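Local coordinates for Lmo0135 protein (Listeria monocytogenes EGD-e, PDB 5ISU) that probably serves as the substrate-binding component of an ABC transporter, consistent with a role in peptide uptake, at residues K271-E274 against L275-A278; Q362-K365 against E366-V369; A408-S411 against L412-D416; Q453-I456 against A457-V461; D428-A431 against L432-K435. All blocks are in the same frame, centred on the assembly; numbering follows the deposited sequence.

Interaction 1 of 5, residues K271-E274 against L275-A278; sequences KSKE and LRQA
Arg276 folds back over the residues that start its own helix, 273-281. Its CG is anti to the carbonyl carbon (chi1 -64°), which directs the chain toward the helix start. CB lies 3.6 Å from Lys273 O. CG comes within 3.5 Å of Ser272 O. A bend at chi3 (-60°) then turns the guanidinium toward the preceding residues. NE makes a weak hydrogen bond to Ala460 O. NH1 donates to Leu270 O, its stronger partner, and gives Lys271 O a weak bond of 3.2 Å. Lys271 O is near the guanidinium plane, at an edge. NH2 donates to Asp459 O. One face of the group lies over Lys273 CA, which sits toward the rim rather than under its middle. Acceptors on all three nitrogens probably restrict the rotation of the guanidinium.

Ser272 is the N-cap. Its OG accepts from Leu275 N at 3.1 Å, so the side chain satisfies an amide of the first turn. Ser272 O also takes the first regular helical bond, from Arg276 N at 3.1 Å. Gln277 N to Lys273 O and Ala278 N to Glu274 O continue the series. Lys273 is fully extended and crosses Gln277 at an angle, with CE 3.6 Å from NE2.

Leu275, Ser272, Glu274 and Ala278 put their side chains against helix 324-334, on Ser334 and Leu330. The Arg276 side instead meets the end of helix 442-458. The start of helix 273-281 therefore sits between these two helices.

Interaction 2 of 5, residues Q362-K365 against E366-V369; sequences QQYK and EIGV
Tyr364 and Lys365 meet Gly368 and Val369 in a Schellman motif, which ends helix 351-365 just before strand 370-376. It is a local helix-to-strand connection near the periphery of the chain. Gly368 is the C-prime residue, with a positive phi of 78°. Its N donates to Lys365 O at 3.0 Å, closing a type I turn from Lys365 to Gly368. Val369 N reaches back five residues to Tyr364 O. Upstream, the bond from Glu366 N to Gln362 O is weak, as the last helical turn opens out.

The apolar contact that usually accompanies this motif is present. Val369 CB lies 4.0 Å from Tyr364 CB. Ile367 adds its CD1, which comes obliquely to within 4.3 Å of Tyr364 CD1. Its CG1 stands between the backbone N and the carbonyl carbon (chi1 66°), close against Tyr364 O. Ile367 also packs on Ile324 and Ala327 of helix 324-334. Gln363 and Glu366 run side by side, with amide and carboxylate planes 64° apart. The polar ends look elsewhere: Gln363 NE2 donates to Ala282 O and Tyr364 OH bonds to Leu279 O.

Two donors grip Tyr364 O. Val369 N at 2.9 Å and Ile367 N at 3.0 Å approach from opposite faces of the carbonyl plane.

Interaction 3 of 5, residues A408-S411 against L412-D416; sequences AYKS and LYLSD
Lys410 and Tyr409 offer the carbonyls that hold this bend together, and all the hydrogen bonds between the two segments are made by backbone atoms. Lys410 O receives two of them. Leu414 N donates at 2.9 Å, while Tyr413 N donates at 3.0 Å from well above the carbonyl plane. Tyr409 O accepts from Leu412 N at 3.1 Å, again out of the plane.

Lys410 and Leu414 make the apolar contact. They lie side by side and point the same way, with Leu414 CD1 3.7 Å from Lys410 CB. The Leu414 chain is set by a CG anti to the carbonyl carbon (chi1 -69°), which carries it back along the lysine.

Other carbons pack against the backbone carbonyls. Leu414 CG sits 3.3 Å from Lys410 O. Leu412 CB and the ring atom Tyr413 CD2 both approach Tyr409 O, the latter at 3.4 Å.

The polar ends have partners outside the bend. Lys410 NZ forms a salt bridge with Asp407. Tyr413 OH bonds to Tyr400 OH, and Tyr409 OH bonds to Thr307 and Thr310.

Leu412 N to Tyr409 O and Tyr413 N to Lys410 O are i+3 to i bonds, as in 3-10 turns, and Leu414 N adds an i+4 bond to the same Lys410 O. These turns lie in the long connection between strand 395-400 and helix 427-438, with Tyr409, Lys410 and Tyr413 packed on Trp433 of that helix.

Interaction 4 of 5, residues Q453-I456 against A457-V461; sequences QNTI and ADDAV
The carboxylate of Asp458 turns one face to Asn454 O, which lies almost directly above CG at 3.0 Å. Asp459 does much the same one residue on. Thr455 CG2 and Thr455 O both stand over a single face of its carboxylate, with CG2 4.1 Å from OD2. The Asp459 oxygens are held from outside: OD2 bonds to Tyr424 OH, and OD1 makes a long, weak ion pair with Lys273.

The backbone finishes helix 442-458. Asp458 N and Asp459 N donate to Asn454 O and Thr455 O, each at 2.8 Å. Ala460, with positive phi (40°), is the C-prime residue of a Schellman motif. Its N donates to Ala457 O, and Val461 N reaches Ile456 O at 3.2 Å in a nearly straight bond. The apolar contact of the motif comes from Ile456 CD1 and Val461 CG2, 3.8 Å apart.

Two acids thus sit at the helix C-terminus, among carbonyl oxygens. This setting is probably unfavourable for negative charge and may raise the pKa of Asp458. For Asp459, Tyr424 and Lys273 probably offset it.

Interaction 5 of 5, residues D428-A431 against L432-K435; sequences DLDA and LWEK
Leu429 and Trp433 form the tight side of this helical contact. They lie side by side, one turn apart, and point the same way. The Leu429 chain leaves with CG anti to the backbone N (chi1 -179°), which brings CG to 3.9 Å from Trp433 NE1. Leu429 CD2 meets the same nitrogen at 4.0 Å. Burial among these carbons leaves NE1 without a hydrogen-bond partner in the model. Trp433 CD1 also sits 3.4 Å from Leu429 O, obliquely to the ring. Asp430 CA is at the indole edge, in its plane. The Asp430 side chain passes Trp433 at an angle, with OD1 4.1 Å from CD1 and the carboxylate and ring planes 61° apart. Its OD2 accepts from Ser415 N. Leu432 adds a looser apolar touch, CD1 to Leu429 CD1 at 4.3 Å.

The solvent side is different. Asp428, Ala431, Glu434 and Lys435 are exposed, and contacts across the segments there are mostly with backbone atoms. Lys435 CB rests 3.2 Å from Ala431 O, but the rest of the lysine leads away. Glu434 brings CG to 3.7 Å from Asp430 O. Regular i+4 to i backbone bonds join the two segments. Trp433 N donates to Leu429 O in the carbonyl plane, Glu434 N to Asp430 O, and Lys435 N to Ala431 O. The bond from Leu432 N to Asp428 O is weak.

This division is that of an amphipathic helix. Leu429 and Trp433 of helix 427-438 pack on Ile452 of helix 442-458, which follows directly and runs antiparallel, forming a helical hairpin.

How the interactions relate
Interactions 3, 4 and 5 form one cluster. Interactions 3 and 5 are the closest pair, with centres about 10 Å apart, and Lys410 CG meets Trp433 CE3 at 3.5 Å. Ile456 of interaction 4 touches both: its CD1 lies 3.6 Å from Leu429 CD2 and 4.1 Å from Tyr413 CD1. Interaction 1 joins this cluster through interaction 4. Their centres are about 12 Å apart, and Lys273 CE packs 3.2 Å from Asp458 O. Interaction 2 extends the chain of contacts outward, with Ile367 CD1 3.8 Å from Ala278 O. Interactions 2 and 5 are the farthest apart, with centres about 35 Å apart. Interactions 2 and 4 are both Schellman endings.

Interaction 1 of 5, residues K271-E274 against L275-A278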
loop_
_atom_site.group_PDB
_atom_site.type_symbol
_atom_site.label_atom_id
_atom_site.label_comp_id
_atom_site.label_asym_id
_atom_site.label_seq_id
_atom_site.Cartn_x
_atom_site.Cartn_y
_atom_site.Cartn_z
ATOM N N LYS A 271 -23.033 -4.578 -17.825
ATOM C CA LYS A 271 -23.989 -4.881 -16.751
ATOM C C LYS A 271 -24.226 -6.377 -16.725
ATOM O O LYS A 271 -24.639 -6.930 -15.713
ATOM C CB LYS A 271 -25.358 -4.241 -17.040
ATOM C CG LYS A 271 -25.443 -2.724 -17.027
ATOM C CD LYS A 271 -25.515 -2.150 -15.622
ATOM C CE LYS A 271 -26.055 -0.721 -15.661
ATOM N NZ LYS A 271 -26.114 -0.108 -14.313
ATOM N N SER A 272 -24.034 -7.004 -17.883
ATOM C CA SER A 272 -24.211 -8.444 -18.039
ATOM C C SER A 272 -23.108 -9.254 -17.351
ATOM O O SER A 272 -21.923 -9.141 -17.697
ATOM C CB SER A 272 -24.234 -8.799 -19.534
ATOM O OG SER A 272 -24.183 -10.199 -19.745
ATOM N N LYS A 273 -23.517 -10.062 -16.379
ATOM C CA LYS A 273 -22.628 -10.962 -15.661
ATOM C C LYS A 273 -21.959 -11.868 -16.698
ATOM O O LYS A 273 -20.747 -12.059 -16.677
ATOM C CB LYS A 273 -23.443 -11.788 -14.671
ATOM C CG LYS A 273 -22.667 -12.726 -13.767
ATOM C CD LYS A 273 -23.632 -13.373 -12.785
ATOM C CE LYS A 273 -22.930 -14.194 -11.715
ATOM N NZ LYS A 273 -23.885 -14.763 -10.712
ATOM N N GLU A 274 -22.757 -12.361 -17.643
ATOM C CA GLU A 274 -22.270 -13.238 -18.710
ATOM C C GLU A 274 -21.119 -12.616 -19.521
ATOM O O GLU A 274 -20.097 -13.285 -19.776
ATOM C CB GLU A 274 -23.415 -13.669 -19.642
ATOM C CG GLU A 274 -24.405 -14.690 -19.061
ATOM C CD GLU A 274 -25.322 -14.172 -17.942
ATOM O OE1 GLU A 274 -25.176 -13.009 -17.492
ATOM O OE2 GLU A 274 -26.207 -14.947 -17.509
ATOM N N LEU A 275 -21.255 -11.342 -19.893
ATOM C CA LEU A 275 -20.194 -10.677 -20.645
ATOM C C LEU A 275 -18.928 -10.564 -19.811
ATOM O O LEU A 275 -17.834 -10.843 -20.306
ATOM C CB LEU A 275 -20.618 -9.293 -21.115
ATOM C CG LEU A 275 -19.608 -8.560 -22.010
ATOM C CD1 LEU A 275 -19.189 -9.411 -23.210
ATOM C CD2 LEU A 275 -20.182 -7.231 -22.468
ATOM N N ARG A 276 -19.079 -10.166 -18.543
ATOM C CA ARG A 276 -17.938 -10.031 -17.632
ATOM C C ARG A 276 -17.215 -11.366 -17.447
ATOM O O ARG A 276 -15.979 -11.403 -17.379
ATOM C CB ARG A 276 -18.358 -9.461 -16.264
ATOM C CG ARG A 276 -18.906 -8.041 -16.337
ATOM C CD ARG A 276 -18.894 -7.327 -15.001
ATOM N NE ARG A 276 -19.686 -8.005 -13.975
ATOM C CZ ARG A 276 -20.995 -7.821 -13.752
ATOM N NH1 ARG A 276 -21.716 -6.986 -14.499
ATOM N NH2 ARG A 276 -21.593 -8.489 -12.769
ATOM N N GLN A 277 -17.987 -12.448 -17.375
ATOM C CA GLN A 277 -17.423 -13.788 -17.225
ATOM C C GLN A 277 -16.740 -14.228 -18.511
ATOM O O GLN A 277 -15.689 -14.883 -18.472
ATOM C CB GLN A 277 -18.491 -14.788 -16.823
ATOM C CG GLN A 277 -19.018 -14.603 -15.409
ATOM C CD GLN A 277 -20.164 -15.548 -15.083
ATOM O OE1 GLN A 277 -20.804 -16.086 -15.979
ATOM N NE2 GLN A 277 -20.434 -15.742 -13.796
ATOM N N ALA A 278 -17.323 -13.866 -19.653
ATOM C CA ALA A 278 -16.702 -14.191 -20.941
ATOM C C ALA A 278 -15.317 -13.536 -21.052
ATOM O O ALA A 278 -14.367 -14.164 -21.513
ATOM C CB ALA A 278 -17.585 -13.747 -22.092
#

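Interaction 2 of 5, residues Q362-K365 against E366-V369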
loop_
_atom_site.group_PDB
_atom_site.type_symbol
_atom_site.label_atom_id
_atom_site.label_comp_id
_atom_site.label_asym_id
_atom_site.label_seq_id
_atom_site.Cartn_x
_atom_site.Cartn_y
_atom_site.Cartn_z
ATOM N N GLN A 362 -5.773 -9.015 -27.932
ATOM C CA GLN A 362 -5.484 -10.266 -28.622
ATOM C C GLN A 362 -6.491 -11.345 -28.219
ATOM O O GLN A 362 -7.098 -11.980 -29.083
ATOM C CB GLN A 362 -4.073 -10.726 -28.237
ATOM C CG GLN A 362 -3.545 -11.970 -28.945
ATOM C CD GLN A 362 -2.370 -12.596 -28.200
ATOM O OE1 GLN A 362 -2.495 -12.993 -27.032
ATOM N NE2 GLN A 362 -1.240 -12.717 -28.871
ATOM N N GLN A 363 -6.691 -11.523 -26.902
ATOM C CA GLN A 363 -7.581 -12.573 -26.398
ATOM C C GLN A 363 -9.029 -12.306 -26.669
ATOM O O GLN A 363 -9.786 -13.241 -26.900
ATOM C CB GLN A 363 -7.366 -12.841 -24.899
ATOM C CG GLN A 363 -5.988 -13.427 -24.580
ATOM C CD GLN A 363 -5.674 -14.697 -25.371
ATOM O OE1 GLN A 363 -4.656 -14.771 -26.059
ATOM N NE2 GLN A 363 -6.573 -15.673 -25.317
ATOM N N TYR A 364 -9.431 -11.042 -26.619
ATOM C CA TYR A 364 -10.820 -10.709 -26.910
ATOM C C TYR A 364 -11.104 -10.849 -28.402
ATOM O O TYR A 364 -12.191 -11.293 -28.774
ATOM C CB TYR A 364 -11.242 -9.350 -26.332
ATOM C CG TYR A 364 -11.129 -9.262 -24.808
ATOM C CD1 TYR A 364 -11.274 -10.395 -23.992
ATOM C CD2 TYR A 364 -10.980 -8.037 -24.179
ATOM C CE1 TYR A 364 -11.188 -10.307 -22.610
ATOM C CE2 TYR A 364 -10.913 -7.943 -22.789
ATOM C CZ TYR A 364 -11.016 -9.078 -22.016
ATOM O OH TYR A 364 -10.951 -8.981 -20.647
ATOM N N LYS A 365 -10.135 -10.512 -29.254
ATOM C CA LYS A 365 -10.313 -10.732 -30.690
ATOM C C LYS A 365 -10.731 -12.173 -30.960
ATOM O O LYS A 365 -11.682 -12.411 -31.707
ATOM C CB LYS A 365 -9.041 -10.446 -31.497
ATOM C CG LYS A 365 -8.831 -8.996 -31.899
ATOM C CD LYS A 365 -7.700 -8.875 -32.921
ATOM C CE LYS A 365 -7.515 -7.432 -33.378
ATOM N NZ LYS A 365 -6.442 -7.290 -34.404
ATOM N N GLU A 366 -10.043 -13.117 -30.317
ATOM C CA GLU A 366 -10.301 -14.544 -30.518
ATOM C C GLU A 366 -11.699 -15.015 -30.064
ATOM O O GLU A 366 -12.162 -16.069 -30.507
ATOM C CB GLU A 366 -9.199 -15.388 -29.869
ATOM C CG GLU A 366 -9.187 -16.835 -30.356
ATOM C CD GLU A 366 -8.025 -17.645 -29.820
ATOM O OE1 GLU A 366 -7.876 -18.814 -30.245
ATOM O OE2 GLU A 366 -7.260 -17.125 -28.981
ATOM N N ILE A 367 -12.368 -14.254 -29.195
ATOM C CA ILE A 367 -13.747 -14.615 -28.787
ATOM C C ILE A 367 -14.795 -13.723 -29.480
ATOM O O ILE A 367 -15.931 -13.631 -29.023
ATOM C CB ILE A 367 -13.971 -14.632 -27.239
ATOM C CG1 ILE A 367 -13.849 -13.234 -26.610
ATOM C CG2 ILE A 367 -13.009 -15.606 -26.583
ATOM C CD1 ILE A 367 -14.411 -13.148 -25.200
ATOM N N GLY A 368 -14.402 -13.074 -30.577
ATOM C CA GLY A 368 -15.301 -12.221 -31.356
ATOM C C GLY A 368 -15.584 -10.837 -30.795
ATOM O O GLY A 368 -16.541 -10.186 -31.233
ATOM N N VAL A 369 -14.761 -10.374 -29.848
ATOM C CA VAL A 369 -14.941 -9.044 -29.226
ATOM C C VAL A 369 -13.800 -8.111 -29.643
ATOM O O VAL A 369 -12.640 -8.476 -29.517
ATOM C CB VAL A 369 -14.985 -9.141 -27.675
ATOM C CG1 VAL A 369 -15.077 -7.754 -27.033
ATOM C CG2 VAL A 369 -16.139 -10.027 -27.223
#

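Interaction 3 of 5, residues A408-S411 against L412-D416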
loop_
_atom_site.group_PDB
_atom_site.type_symbol
_atom_site.label_atom_id
_atom_site.label_comp_id
_atom_site.label_asym_id
_atom_site.label_seq_id
_atom_site.Cartn_x
_atom_site.Cartn_y
_atom_site.Cartn_z
ATOM N N ALA A 408 -10.590 -2.139 5.091
ATOM C CA ALA A 408 -10.053 -1.006 4.333
ATOM C C ALA A 408 -10.439 -1.051 2.836
ATOM O O ALA A 408 -10.433 -0.020 2.161
ATOM C CB ALA A 408 -8.526 -0.914 4.497
ATOM N N TYR A 409 -10.806 -2.235 2.341
ATOM C CA TYR A 409 -11.174 -2.410 0.941
ATOM C C TYR A 409 -12.572 -1.913 0.605
ATOM O O TYR A 409 -12.923 -1.863 -0.570
ATOM C CB TYR A 409 -11.075 -3.881 0.537
ATOM C CG TYR A 409 -9.689 -4.509 0.531
ATOM C CD1 TYR A 409 -8.998 -4.762 1.707
ATOM C CD2 TYR A 409 -9.128 -4.962 -0.652
ATOM C CE1 TYR A 409 -7.760 -5.388 1.694
ATOM C CE2 TYR A 409 -7.898 -5.583 -0.676
ATOM C CZ TYR A 409 -7.222 -5.805 0.496
ATOM O OH TYR A 409 -5.988 -6.438 0.439
ATOM N N LYS A 410 -13.365 -1.555 1.610
ATOM C CA LYS A 410 -14.738 -1.048 1.380
ATOM C C LYS A 410 -14.863 0.077 0.361
ATOM O O LYS A 410 -15.813 0.092 -0.426
ATOM C CB LYS A 410 -15.337 -0.498 2.675
ATOM C CG LYS A 410 -15.762 -1.535 3.688
ATOM C CD LYS A 410 -16.507 -0.920 4.874
ATOM C CE LYS A 410 -15.684 0.142 5.592
ATOM N NZ LYS A 410 -16.246 0.398 6.948
ATOM N N SER A 411 -13.923 1.029 0.416
ATOM C CA SER A 411 -13.914 2.219 -0.451
ATOM C C SER A 411 -13.716 1.900 -1.951
ATOM O O SER A 411 -13.819 2.784 -2.811
ATOM C CB SER A 411 -12.844 3.209 0.042
ATOM O OG SER A 411 -11.543 2.613 0.039
ATOM N N LEU A 412 -13.431 0.633 -2.248
ATOM C CA LEU A 412 -13.264 0.156 -3.624
ATOM C C LEU A 412 -14.455 -0.684 -4.080
ATOM O O LEU A 412 -14.555 -1.005 -5.267
ATOM C CB LEU A 412 -12.007 -0.717 -3.731
ATOM C CG LEU A 412 -10.655 -0.053 -3.490
ATOM C CD1 LEU A 412 -9.679 -1.035 -2.863
ATOM C CD2 LEU A 412 -10.105 0.534 -4.777
ATOM N N TYR A 413 -15.330 -1.076 -3.155
ATOM C CA TYR A 413 -16.478 -1.953 -3.528
ATOM C C TYR A 413 -17.888 -1.565 -3.046
ATOM O O TYR A 413 -18.869 -2.186 -3.487
ATOM C CB TYR A 413 -16.149 -3.401 -3.135
ATOM C CG TYR A 413 -14.903 -3.869 -3.822
ATOM C CD1 TYR A 413 -14.933 -4.185 -5.168
ATOM C CD2 TYR A 413 -13.687 -3.934 -3.158
ATOM C CE1 TYR A 413 -13.800 -4.579 -5.847
ATOM C CE2 TYR A 413 -12.527 -4.332 -3.827
ATOM C CZ TYR A 413 -12.598 -4.659 -5.176
ATOM O OH TYR A 413 -11.496 -5.052 -5.895
ATOM N N LEU A 414 -18.005 -0.577 -2.151
ATOM C CA LEU A 414 -19.351 -0.120 -1.706
ATOM C C LEU A 414 -20.013 0.649 -2.848
ATOM O O LEU A 414 -19.326 1.290 -3.644
ATOM C CB LEU A 414 -19.284 0.771 -0.451
ATOM C CG LEU A 414 -18.872 0.130 0.883
ATOM C CD1 LEU A 414 -18.570 1.199 1.929
ATOM C CD2 LEU A 414 -19.944 -0.825 1.392
ATOM N N SER A 415 -21.338 0.590 -2.924
ATOM C CA SER A 415 -22.084 1.290 -3.989
ATOM C C SER A 415 -21.720 2.763 -4.113
ATOM O O SER A 415 -21.534 3.262 -5.220
ATOM C CB SER A 415 -23.599 1.186 -3.761
ATOM O OG SER A 415 -24.038 -0.155 -3.813
ATOM N N ASP A 416 -21.595 3.429 -2.963
ATOM C CA ASP A 416 -21.299 4.865 -2.875
ATOM C C ASP A 416 -19.811 5.226 -2.839
ATOM O O ASP A 416 -19.469 6.411 -2.818
ATOM C CB ASP A 416 -21.898 5.421 -1.569
ATOM C CG ASP A 416 -23.349 5.039 -1.372
ATOM O OD1 ASP A 416 -23.963 4.457 -2.299
ATOM O OD2 ASP A 416 -23.878 5.319 -0.275
#

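Interaction 4 of 5, residues Q453-I456 against A457-V461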
loop_
_atom_site.group_PDB
_atom_site.type_symbol
_atom_site.label_atom_id
_atom_site.label_comp_id
_atom_site.label_asym_id
_atom_site.label_seq_id
_atom_site.Cartn_x
_atom_site.Cartn_y
_atom_site.Cartn_z
ATOM N N GLN A 453 -15.590 -12.275 -0.708
ATOM C CA GLN A 453 -14.622 -12.704 -1.729
ATOM C C GLN A 453 -15.327 -13.568 -2.763
ATOM O O GLN A 453 -15.117 -13.412 -3.966
ATOM C CB GLN A 453 -13.414 -13.449 -1.105
ATOM C CG GLN A 453 -12.517 -12.575 -0.226
ATOM C CD GLN A 453 -11.408 -13.358 0.451
ATOM O OE1 GLN A 453 -10.351 -13.641 -0.143
ATOM N NE2 GLN A 453 -11.630 -13.700 1.709
ATOM N N ASN A 454 -16.173 -14.473 -2.291
ATOM C CA ASN A 454 -16.954 -15.319 -3.191
ATOM C C ASN A 454 -17.939 -14.545 -4.058
ATOM O O ASN A 454 -18.025 -14.812 -5.254
ATOM C CB ASN A 454 -17.641 -16.454 -2.423
ATOM C CG ASN A 454 -16.693 -17.615 -2.170
ATOM O OD1 ASN A 454 -16.353 -17.942 -1.035
ATOM N ND2 ASN A 454 -16.202 -18.192 -3.247
ATOM N N THR A 455 -18.634 -13.553 -3.495
ATOM C CA THR A 455 -19.602 -12.784 -4.293
ATOM C C THR A 455 -18.901 -11.961 -5.369
ATOM O O THR A 455 -19.326 -11.954 -6.522
ATOM C CB THR A 455 -20.476 -11.867 -3.435
ATOM O OG1 THR A 455 -21.097 -12.630 -2.391
ATOM C CG2 THR A 455 -21.563 -11.196 -4.286
ATOM N N ILE A 456 -17.820 -11.283 -5.004
ATOM C CA ILE A 456 -17.057 -10.494 -5.975
ATOM C C ILE A 456 -16.548 -11.367 -7.134
ATOM O O ILE A 456 -16.615 -10.960 -8.315
ATOM C CB ILE A 456 -15.867 -9.760 -5.291
ATOM C CG1 ILE A 456 -16.377 -8.651 -4.344
ATOM C CG2 ILE A 456 -14.898 -9.179 -6.316
ATOM C CD1 ILE A 456 -17.236 -7.588 -4.999
ATOM N N ALA A 457 -16.025 -12.545 -6.800
ATOM C CA ALA A 457 -15.510 -13.460 -7.815
ATOM C C ALA A 457 -16.663 -14.011 -8.652
ATOM O O ALA A 457 -16.603 -13.987 -9.868
ATOM C CB ALA A 457 -14.716 -14.598 -7.178
ATOM N N ASP A 458 -17.721 -14.481 -7.997
ATOM C CA ASP A 458 -18.900 -14.988 -8.717
ATOM C C ASP A 458 -19.513 -13.955 -9.660
ATOM O O ASP A 458 -19.893 -14.309 -10.762
ATOM C CB ASP A 458 -19.966 -15.488 -7.757
ATOM C CG ASP A 458 -19.525 -16.713 -6.976
ATOM O OD1 ASP A 458 -18.588 -17.407 -7.410
ATOM O OD2 ASP A 458 -20.133 -16.994 -5.924
ATOM N N ASP A 459 -19.567 -12.683 -9.264
ATOM C CA ASP A 459 -20.148 -11.633 -10.141
ATOM C C ASP A 459 -19.155 -11.009 -11.120
ATOM O O ASP A 459 -19.503 -10.058 -11.855
ATOM C CB ASP A 459 -20.841 -10.531 -9.320
ATOM C CG ASP A 459 -22.186 -10.969 -8.763
ATOM O OD1 ASP A 459 -22.592 -12.113 -9.036
ATOM O OD2 ASP A 459 -22.845 -10.159 -8.069
ATOM N N ALA A 460 -17.940 -11.561 -11.151
ATOM C CA ALA A 460 -16.878 -11.058 -11.998
ATOM C C ALA A 460 -16.868 -9.538 -12.035
ATOM O O ALA A 460 -16.904 -8.932 -13.108
ATOM C CB ALA A 460 -16.989 -11.642 -13.398
ATOM N N VAL A 461 -16.818 -8.937 -10.850
ATOM C CA VAL A 461 -16.800 -7.474 -10.698
ATOM C C VAL A 461 -15.515 -6.890 -11.273
ATOM O O VAL A 461 -15.519 -5.811 -11.884
ATOM C CB VAL A 461 -16.942 -7.072 -9.220
ATOM C CG1 VAL A 461 -16.916 -5.558 -9.069
ATOM C CG2 VAL A 461 -18.234 -7.645 -8.656
#

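Interaction 5 of 5, residues D428-A431 against L432-K435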
loop_
_atom_site.group_PDB
_atom_site.type_symbol
_atom_site.label_atom_id
_atom_site.label_comp_id
_atom_site.label_asym_id
_atom_site.label_seq_id
_atom_site.Cartn_x
_atom_site.Cartn_y
_atom_site.Cartn_z
ATOM N N ASP A 428 -27.095 -5.870 -0.928
ATOM C CA ASP A 428 -26.876 -7.043 -0.071
ATOM C C ASP A 428 -25.405 -7.196 0.274
ATOM O O ASP A 428 -25.071 -7.440 1.423
ATOM C CB ASP A 428 -27.379 -8.328 -0.729
ATOM C CG ASP A 428 -28.903 -8.434 -0.737
ATOM O OD1 ASP A 428 -29.588 -7.524 -0.227
ATOM O OD2 ASP A 428 -29.420 -9.455 -1.243
ATOM N N LEU A 429 -24.532 -7.033 -0.716
ATOM C CA LEU A 429 -23.095 -7.162 -0.468
ATOM C C LEU A 429 -22.625 -6.063 0.468
ATOM O O LEU A 429 -21.781 -6.298 1.320
ATOM C CB LEU A 429 -22.294 -7.097 -1.763
ATOM C CG LEU A 429 -20.778 -7.251 -1.593
ATOM C CD1 LEU A 429 -20.448 -8.621 -1.012
ATOM C CD2 LEU A 429 -20.074 -7.045 -2.917
ATOM N N ASP A 430 -23.168 -4.861 0.282
ATOM C CA ASP A 430 -22.827 -3.726 1.138
ATOM C C ASP A 430 -23.216 -3.984 2.605
ATOM O O ASP A 430 -22.513 -3.532 3.509
ATOM C CB ASP A 430 -23.431 -2.412 0.596
ATOM C CG ASP A 430 -22.758 -1.937 -0.730
ATOM O OD1 ASP A 430 -21.914 -2.671 -1.310
ATOM O OD2 ASP A 430 -23.084 -0.819 -1.194
ATOM N N ALA A 431 -24.295 -4.741 2.829
ATOM C CA ALA A 431 -24.731 -5.099 4.197
ATOM C C ALA A 431 -23.708 -6.035 4.847
ATOM O O ALA A 431 -23.466 -5.944 6.052
ATOM C CB ALA A 431 -26.126 -5.738 4.194
ATOM N N LEU A 432 -23.120 -6.928 4.040
ATOM C CA LEU A 432 -22.056 -7.822 4.514
ATOM C C LEU A 432 -20.802 -7.017 4.908
ATOM O O LEU A 432 -20.206 -7.274 5.957
ATOM C CB LEU A 432 -21.688 -8.885 3.463
ATOM C CG LEU A 432 -22.616 -10.100 3.338
ATOM C CD1 LEU A 432 -22.305 -10.895 2.078
ATOM C CD2 LEU A 432 -22.528 -10.990 4.581
ATOM N N TRP A 433 -20.406 -6.060 4.063
ATOM C CA TRP A 433 -19.257 -5.209 4.373
ATOM C C TRP A 433 -19.453 -4.582 5.739
ATOM O O TRP A 433 -18.586 -4.708 6.596
ATOM C CB TRP A 433 -19.038 -4.097 3.342
ATOM C CG TRP A 433 -18.369 -4.503 2.023
ATOM C CD1 TRP A 433 -18.958 -4.575 0.785
ATOM C CD2 TRP A 433 -16.987 -4.836 1.819
ATOM N NE1 TRP A 433 -18.030 -4.924 -0.158
ATOM C CE2 TRP A 433 -16.816 -5.092 0.447
ATOM C CE3 TRP A 433 -15.874 -4.923 2.662
ATOM C CZ2 TRP A 433 -15.569 -5.462 -0.104
ATOM C CZ3 TRP A 433 -14.649 -5.287 2.117
ATOM C CH2 TRP A 433 -14.508 -5.546 0.747
ATOM N N GLU A 434 -20.606 -3.939 5.950
ATOM C CA GLU A 434 -20.894 -3.289 7.243
ATOM C C GLU A 434 -20.986 -4.268 8.409
ATOM O O GLU A 434 -20.524 -3.972 9.502
ATOM C CB GLU A 434 -22.123 -2.389 7.166
ATOM C CG GLU A 434 -21.858 -1.148 6.314
ATOM C CD GLU A 434 -22.862 -0.025 6.551
ATOM O OE1 GLU A 434 -23.992 -0.301 7.026
ATOM O OE2 GLU A 434 -22.515 1.146 6.262
ATOM N N LYS A 435 -21.538 -5.442 8.146
ATOM C CA LYS A 435 -21.637 -6.489 9.151
ATOM C C LYS A 435 -20.231 -6.960 9.565
ATOM O O LYS A 435 -19.973 -7.188 10.735
ATOM C CB LYS A 435 -22.463 -7.655 8.598
ATOM C CG LYS A 435 -22.804 -8.786 9.567
ATOM C CD LYS A 435 -23.560 -9.880 8.804
ATOM C CE LYS A 435 -23.738 -11.178 9.586
ATOM N NZ LYS A 435 -24.643 -11.039 10.751
#